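Local coordinates for protein copper chaperone CopZ (Staphylococcus aureus, PDB 6FF2) that sequesters copper(I) inside the cell and hands it to the copper-exporting P-type ATPase CopA, at residues A[15-18]-A[19-23]; A[50-53]-A[54-57]. All coordinates share one frame; numbering follows the deposited sequence. Where two conformers were deposited one is given.

Contact 1: A[15-18]-A[19-23]. With CU1 (copper (I) ion), chain D; CU1 (copper (I) ion), chain C; CU1 (copper (I) ion), chain F.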
loop_
_atom_site.group_PDB
_atom_site.type_symbol
_atom_site.label_atom_id
_atom_site.label_comp_id
_atom_site.label_asym_id
_atom_site.label_seq_id
_atom_site.Cartn_x
_atom_site.Cartn_y
_atom_site.Cartn_z
ATOM N N HIS A 15 -0.173 3.879 1.154
ATOM C CA HIS A 15 0.795 2.823 1.449
ATOM C C HIS A 15 2.033 2.905 0.527
ATOM O O HIS A 15 3.166 2.677 0.993
ATOM C CB HIS A 15 0.184 1.443 1.239
ATOM C CG HIS A 15 -0.874 1.082 2.217
ATOM N ND1 HIS A 15 -2.153 0.777 1.824
ATOM C CD2 HIS A 15 -0.825 0.908 3.564
ATOM C CE1 HIS A 15 -2.873 0.468 2.895
ATOM N NE2 HIS A 15 -2.084 0.511 3.956
ATOM N N CYS A 16 1.796 3.242 -0.743
ATOM C CA CYS A 16 2.862 3.392 -1.738
ATOM C C CYS A 16 3.754 4.583 -1.324
ATOM O O CYS A 16 4.997 4.480 -1.277
ATOM C CB CYS A 16 2.336 3.644 -3.139
ATOM S SG CYS A 16 1.439 2.234 -3.843
ATOM N N LYS A 17 3.104 5.668 -0.974
ATOM C CA LYS A 17 3.799 6.864 -0.476
ATOM C C LYS A 17 4.684 6.519 0.703
ATOM O O LYS A 17 5.875 6.900 0.771
ATOM C CB LYS A 17 2.826 7.964 -0.180
ATOM C CG LYS A 17 3.335 9.129 0.669
ATOM C CD LYS A 17 2.304 10.231 0.586
ATOM C CE LYS A 17 2.582 11.370 1.540
ATOM N NZ LYS A 17 3.667 12.244 1.052
ATOM N N SER A 18 4.150 5.825 1.685
ATOM C CA SER A 18 4.894 5.511 2.860
ATOM C C SER A 18 6.103 4.651 2.535
ATOM O O SER A 18 7.209 4.865 3.060
ATOM C CB SER A 18 3.969 4.830 3.851
ATOM O OG SER A 18 4.710 4.506 4.962
ATOM N N ALA A 19 5.905 3.665 1.670
ATOM C CA ALA A 19 6.966 2.749 1.326
ATOM C C ALA A 19 8.129 3.460 0.594
ATOM O O ALA A 19 9.296 3.105 0.811
ATOM C CB ALA A 19 6.437 1.606 0.463
ATOM N N VAL A 20 7.769 4.327 -0.348
ATOM C CA VAL A 20 8.777 5.078 -1.135
ATOM C C VAL A 20 9.517 6.012 -0.185
ATOM O O VAL A 20 10.782 6.038 -0.201
ATOM C CB VAL A 20 8.094 5.750 -2.319
ATOM C CG1 VAL A 20 9.029 6.783 -2.962
ATOM C CG2 VAL A 20 7.699 4.706 -3.370
ATOM N N GLU A 21 8.800 6.755 0.629
ATOM C CA GLU A 21 9.504 7.696 1.547
ATOM C C GLU A 21 10.424 6.927 2.521
ATOM O O GLU A 21 11.539 7.369 2.786
ATOM C CB GLU A 21 8.505 8.606 2.276
ATOM C CG GLU A 21 7.828 9.583 1.349
ATOM C CD GLU A 21 6.834 10.512 1.977
ATOM O OE1 GLU A 21 6.638 10.467 3.220
ATOM O OE2 GLU A 21 6.211 11.257 1.194
ATOM N N SER A 22 9.987 5.793 3.063
ATOM C CA SER A 22 10.845 5.036 3.954
ATOM C C SER A 22 12.076 4.513 3.292
ATOM O O SER A 22 13.156 4.571 3.863
ATOM C CB SER A 22 10.121 3.852 4.587
ATOM O OG SER A 22 9.260 4.409 5.530
ATOM N N ALA A 23 11.936 3.984 2.085
ATOM C CA ALA A 23 13.092 3.426 1.367
ATOM C C ALA A 23 14.133 4.513 1.091
ATOM O O ALA A 23 15.313 4.308 1.265
ATOM C CB ALA A 23 12.631 2.817 0.057
HETATM CU CU CU1 D . -3.061 1.194 0.070
HETATM CU CU CU1 C . -0.537 1.849 -2.931
HETATM CU CU CU1 F . 1.335 0.033 -2.782
HETATM O O HOH W 1 7.407 6.532 5.325
#

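Contact 2: A[50-53]-A[54-57]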
loop_
_atom_site.group_PDB
_atom_site.type_symbol
_atom_site.label_atom_id
_atom_site.label_comp_id
_atom_site.label_asym_id
_atom_site.label_seq_id
_atom_site.Cartn_x
_atom_site.Cartn_y
_atom_site.Cartn_z
ATOM N N LYS A 50 27.206 12.809 -0.579
ATOM C CA LYS A 50 27.063 11.499 0.075
ATOM C C LYS A 50 26.225 10.518 -0.711
ATOM O O LYS A 50 26.518 9.329 -0.708
ATOM C CB LYS A 50 26.433 11.656 1.414
ATOM C CG LYS A 50 27.379 12.252 2.385
ATOM C CD LYS A 50 26.763 12.379 3.761
ATOM C CE LYS A 50 26.291 11.060 4.361
ATOM N NZ LYS A 50 25.814 11.390 5.741
ATOM N N VAL A 51 25.236 11.022 -1.429
ATOM C CA VAL A 51 24.284 10.118 -2.104
ATOM C C VAL A 51 24.110 10.523 -3.531
ATOM O O VAL A 51 24.072 11.702 -3.863
ATOM C CB VAL A 51 22.980 9.962 -1.284
ATOM C CG1 VAL A 51 22.303 11.222 -1.075
ATOM C CG2 VAL A 51 22.032 9.011 -2.002
ATOM N N ALA A 52 24.081 9.499 -4.417
ATOM C CA ALA A 52 23.815 9.692 -5.803
ATOM C C ALA A 52 22.336 9.458 -6.177
ATOM O O ALA A 52 21.680 8.638 -5.530
ATOM C CB ALA A 52 24.673 8.702 -6.619
ATOM N N VAL A 53 21.880 10.096 -7.252
ATOM C CA VAL A 53 20.526 9.880 -7.673
ATOM C C VAL A 53 20.312 8.390 -8.057
ATOM O O VAL A 53 19.233 7.852 -7.864
ATOM C CB VAL A 53 20.168 10.851 -8.798
ATOM C CG1 VAL A 53 18.817 10.501 -9.403
ATOM C CG2 VAL A 53 20.126 12.256 -8.202
ATOM N N SER A 54 21.344 7.743 -8.586
ATOM C CA SER A 54 21.238 6.311 -8.905
ATOM C C SER A 54 20.783 5.464 -7.707
ATOM O O SER A 54 20.014 4.508 -7.865
ATOM C CB SER A 54 22.598 5.892 -9.474
ATOM O OG SER A 54 23.657 6.008 -8.498
ATOM N N GLN A 55 21.252 5.772 -6.504
ATOM C CA GLN A 55 20.865 5.070 -5.300
ATOM C C GLN A 55 19.363 5.313 -5.006
ATOM O O GLN A 55 18.656 4.418 -4.530
ATOM C CB GLN A 55 21.720 5.512 -4.125
ATOM C CG GLN A 55 23.193 5.115 -4.198
ATOM C CD GLN A 55 23.954 5.818 -3.112
ATOM O OE1 GLN A 55 24.614 6.849 -3.405
ATOM N NE2 GLN A 55 23.822 5.356 -1.862
ATOM N N MET A 56 18.873 6.529 -5.238
ATOM C CA MET A 56 17.464 6.814 -5.029
ATOM C C MET A 56 16.580 6.038 -5.993
ATOM O O MET A 56 15.547 5.480 -5.597
ATOM C CB MET A 56 17.218 8.325 -5.206
ATOM C CG MET A 56 18.050 9.228 -4.274
ATOM S SD MET A 56 17.827 10.932 -4.790
ATOM C CE MET A 56 19.301 11.683 -4.023
ATOM N N LYS A 57 16.948 6.063 -7.271
ATOM C CA LYS A 57 16.198 5.321 -8.286
ATOM C C LYS A 57 16.164 3.854 -7.922
ATOM O O LYS A 57 15.109 3.209 -8.078
ATOM C CB LYS A 57 16.800 5.539 -9.673
ATOM C CG LYS A 57 16.600 6.955 -10.175
ATOM C CD LYS A 57 17.248 7.185 -11.528
ATOM C CE LYS A 57 16.912 8.565 -11.992
ATOM N NZ LYS A 57 16.887 8.683 -13.452
HETATM O O HOH W 2 27.120 7.767 -3.080
HETATM O O HOH W 3 24.684 7.039 0.555
#

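Contact 1: A[15-18]-A[19-23]
Glu-21 OE2 is gripped twice, by Lys-17 NZ at 2.7 Å and by the backbone N of Val-35 on strand 30-36. This is an i to i+4 salt bridge on helix 14-25, the first helix of a ferredoxin-like heavy-metal-associated domain. The ammonium group meets the carboxylate on its syn side, 23° out of plane. Lys-17 runs extended to CE and then bends (chi4 77°), which turns NZ onto OE2. NZ also bonds to Val-35 O, so both charged ends tie the helix to the same strand residue.

The N-terminal end of the same helix carries copper ligands. His-15 binds one copper (I) ion through ND1 at 2.0 Å, with Cys-13 of its own chain and Cys-16 of the second subunit. Cys-16 SG bridges two further copper (I) ions, and ligands of the second subunit help complete this cluster. The backbone hydrogen bonds behind these ligands are regular: Val-20 N reaches Cys-16 O at 2.9 Å, with an N-H...O angle of 165°. Val-20 CG2 rests against the same carbonyl oxygen. On the exposed side, Ser-18 O accepts the N-H of Ser-22 and a water hydrogen, and that water also bonds to Ser-22 OG at 2.8 Å.

Contact 2: A[50-53]-A[54-57]
Gln-55 folds its side chain back over the helix start to meet Ala-52, the N-cap residue. Ala-52 N donates to Gln-55 OE1 at 2.9 Å, with an almost straight N-H...O angle of 178°. The donor stands above the amide plane, 37° out of it. Gln-55 CG lies beside its own backbone N (chi1 -68°) and the chain then extends, which brings the amide back along the incoming loop. In return, Gln-55 N makes a weak bond to Ala-52 O at 3.1 Å. A regular i to i+4 bond runs from Lys-57 N to Val-53 O, at 3.0 Å.

Two waters add to the polar grip. One donates to both Lys-50 O and Gln-55 OE1, at 2.7 Å from the latter. The other donates to Lys-50 O and accepts from Gln-55 NE2. Through these waters both amide ends are linked to the same loop carbonyl, consistent with a set rotation of the amide.

Apolar contacts gather around the methyl CE of Met-56, which lies 4.2 Å from Val-51 CG1 and also nears Val-53 CG2. Tyr-46 of strand 41-46 touches all three residues. Separately, Val-53 CG1 meets Lys-57 CE at 3.8 Å. Val-51 CG2 makes a van der Waals contact with the amide oxygen Gln-55 OE1 at 3.6 Å.

This is the half of a capping box in which the side chain of the third residue after the N-cap accepts the N-cap N-H; Ala-52 has no side-chain acceptor for the other half. It stands at the start of the second helix of the ferredoxin-like fold.

Contact 1 lies within helix 14-25, and contact 2 spans a loop and the start of helix 53-62. Their centres are 16 Å apart, on opposite sides of the chain's centre, and their nearest atoms are about 7 Å apart without touching. Both helices pack on the four-stranded antiparallel sheet. Residues 15-23 meet strand 30-36, while residues 50-57 meet strands 41-46 and 3-9. Only contact 1 belongs to the copper site: it supplies His-15 and Cys-16, beside Cys-13. Contact 2 is away from that site and forms the entry from the loop into helix 53-62. The side chains of Lys-50 and Ser-22 each lie about 9 Å from a bound magnesium ion, too far for coordination.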